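Macrolide 2'-phosphotransferase MphH (PDB 5UXD) probably phosphorylates macrolide antibiotics at their 2'-hydroxyl and binds azithromycin. Local coordinates at residues Pro172-Arg177 with Leu294-Glu299. Residues are numbered along the deposited sequence; the frame is centred on the assembly and turned at random.
Sequences PALRER and LNPPEE
Leu174, in the first turn of helix 172-183, meets the C-terminal tail where it leaves helix 284-294, packing two peripheral parts of the helical region of this kinase-like aminoglycoside phosphotransferase (APH) fold against each other. Pro172 opens the helix, and the bond from Glu176 N to Pro172 O, 2.8 Å long, shows that the turn carrying Leu174 is closed from the start. At Leu174 the two backbones come nearest, with its CA 7.4 Å from the CA of Leu294. The Leu174 side chain points at the tail: CG stands opposite the carbonyl carbon and beside the backbone N (chi1 -69°), and chi2 of 173° extends CD1 toward it. No hydrogen bond joins the two segments, and together they bury 98 Å², so the evidence is for a small van der Waals contact made by one methyl group. Farther along, Arg177 turns to another part of the fold, where its NE forms a salt bridge with Glu265 of helix 259-268.

Across the contact, Leu294 offers mainly its backbone, which also hydrogen-bonds with Ala171 just before helix 172-183; its side chain rests on Pro271 and Leu272, about 9 Å from bound azithromycin. Asn295 is the first residue to leave helical geometry, and the chain runs on into Pro296. Leu174 CD1 thus touches the helix's last carbonyl and, past Asn295, the proline ring, lying 3.7 Å from Leu294 O and 4.0 Å from ring atom CD of Pro296.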
loop_
_atom_site.group_PDB
_atom_site.type_symbol
_atom_site.label_atom_id
_atom_site.label_comp_id
_atom_site.label_asym_id
_atom_site.label_seq_id
_atom_site.Cartn_x
_atom_site.Cartn_y
_atom_site.Cartn_z
ATOM N N PRO A 172 5.199 26.999 -11.087
ATOM C CA PRO A 172 4.193 27.042 -12.160
ATOM C C PRO A 172 4.263 25.863 -13.117
ATOM O O PRO A 172 3.212 25.419 -13.593
ATOM C CB PRO A 172 4.501 28.370 -12.862
ATOM C CG PRO A 172 5.015 29.228 -11.756
ATOM C CD PRO A 172 5.845 28.313 -10.893
ATOM N N ALA A 173 5.454 25.325 -13.398
ATOM C CA ALA A 173 5.548 24.178 -14.301
ATOM C C ALA A 173 4.804 22.964 -13.754
ATOM O O ALA A 173 4.185 22.216 -14.518
ATOM C CB ALA A 173 7.012 23.836 -14.568
ATOM N N LEU A 174 4.852 22.746 -12.433
ATOM C CA LEU A 174 4.086 21.650 -11.839
ATOM C C LEU A 174 2.603 21.974 -11.750
ATOM O O LEU A 174 1.761 21.107 -12.006
ATOM C CB LEU A 174 4.618 21.315 -10.452
ATOM C CG LEU A 174 6.001 20.690 -10.477
ATOM C CD1 LEU A 174 6.519 20.548 -9.061
ATOM C CD2 LEU A 174 5.958 19.338 -11.199
ATOM N N ARG A 175 2.258 23.197 -11.352
ATOM C CA ARG A 175 0.845 23.547 -11.271
ATOM C C ARG A 175 0.171 23.421 -12.634
ATOM O O ARG A 175 -0.931 22.867 -12.743
ATOM C CB ARG A 175 0.680 24.962 -10.715
ATOM C CG ARG A 175 -0.761 25.419 -10.680
ATOM C CD ARG A 175 -0.885 26.888 -10.287
ATOM N NE ARG A 175 -0.582 27.116 -8.876
ATOM C CZ ARG A 175 -1.410 26.832 -7.870
ATOM N NH1 ARG A 175 -2.597 26.287 -8.105
ATOM N NH2 ARG A 175 -1.040 27.082 -6.619
ATOM N N GLU A 176 0.828 23.899 -13.689
ATOM C CA GLU A 176 0.212 23.855 -15.011
ATOM C C GLU A 176 0.062 22.419 -15.507
ATOM O O GLU A 176 -0.973 22.062 -16.075
ATOM C CB GLU A 176 1.024 24.709 -15.982
ATOM C CG GLU A 176 0.975 26.177 -15.601
ATOM C CD GLU A 176 2.006 27.035 -16.315
ATOM O OE1 GLU A 176 2.053 28.246 -16.019
ATOM O OE2 GLU A 176 2.754 26.515 -17.173
ATOM N N ARG A 177 1.080 21.580 -15.297
ATOM C CA ARG A 177 0.937 20.162 -15.624
ATOM C C ARG A 177 -0.283 19.562 -14.944
ATOM O O ARG A 177 -1.096 18.876 -15.578
ATOM C CB ARG A 177 2.177 19.381 -15.197
ATOM C CG ARG A 177 2.164 17.981 -15.784
ATOM C CD ARG A 177 3.354 17.151 -15.360
ATOM N NE ARG A 177 3.217 15.781 -15.838
ATOM C CZ ARG A 177 4.173 14.858 -15.762
ATOM N NH1 ARG A 177 5.346 15.171 -15.221
ATOM N NH2 ARG A 177 3.971 13.629 -16.219
ATOM N N LEU A 294 7.369 20.497 -4.075
ATOM C CA LEU A 294 6.394 21.335 -4.764
ATOM C C LEU A 294 7.024 22.520 -5.482
ATOM O O LEU A 294 6.407 23.074 -6.396
ATOM C CB LEU A 294 5.346 21.832 -3.759
ATOM C CG LEU A 294 4.418 20.738 -3.215
ATOM C CD1 LEU A 294 3.835 21.124 -1.861
ATOM C CD2 LEU A 294 3.304 20.389 -4.234
ATOM N N ASN A 295 8.232 22.928 -5.098
ATOM C CA ASN A 295 8.892 24.097 -5.681
ATOM C C ASN A 295 10.387 23.827 -5.811
ATOM O O ASN A 295 11.215 24.432 -5.118
ATOM C CB ASN A 295 8.622 25.341 -4.837
ATOM C CG ASN A 295 9.204 26.585 -5.446
ATOM O OD1 ASN A 295 9.207 26.747 -6.664
ATOM N ND2 ASN A 295 9.722 27.469 -4.599
ATOM N N PRO A 296 10.778 22.924 -6.716
ATOM C CA PRO A 296 12.183 22.523 -6.782
ATOM C C PRO A 296 13.064 23.683 -7.188
ATOM O O PRO A 296 12.614 24.623 -7.869
ATOM C CB PRO A 296 12.182 21.416 -7.856
ATOM C CG PRO A 296 10.746 20.984 -7.986
ATOM C CD PRO A 296 9.950 22.223 -7.713
ATOM N N PRO A 297 14.335 23.670 -6.797
ATOM C CA PRO A 297 15.253 24.726 -7.229
ATOM C C PRO A 297 15.545 24.641 -8.719
ATOM O O PRO A 297 15.305 23.635 -9.391
ATOM C CB PRO A 297 16.505 24.471 -6.388
ATOM C CG PRO A 297 16.441 23.022 -6.047
ATOM C CD PRO A 297 14.978 22.706 -5.884
ATOM N N GLU A 298 16.083 25.743 -9.229
ATOM C CA GLU A 298 16.426 25.904 -10.635
ATOM C C GLU A 298 17.697 25.134 -10.997
ATOM O O GLU A 298 18.534 24.819 -10.145
ATOM C CB GLU A 298 16.619 27.389 -10.955
ATOM C CG GLU A 298 17.191 27.697 -12.360
ATOM C CD GLU A 298 17.716 29.116 -12.511
ATOM O OE1 GLU A 298 17.313 29.969 -11.707
ATOM O OE2 GLU A 298 18.503 29.382 -13.464
ATOM N N GLU A 299 17.832 24.810 -12.281
ATOM C CA GLU A 299 18.993 24.066 -12.752
ATOM C C GLU A 299 20.250 24.935 -12.751
ATOM O O GLU A 299 20.196 26.146 -12.976
ATOM C CB GLU A 299 18.746 23.528 -14.159
ATOM C CG GLU A 299 17.686 22.456 -14.225
ATOM C CD GLU A 299 18.084 21.201 -13.483
ATOM O OE1 GLU A 299 17.889 21.124 -12.249
ATOM O OE2 GLU A 299 18.599 20.286 -14.152
#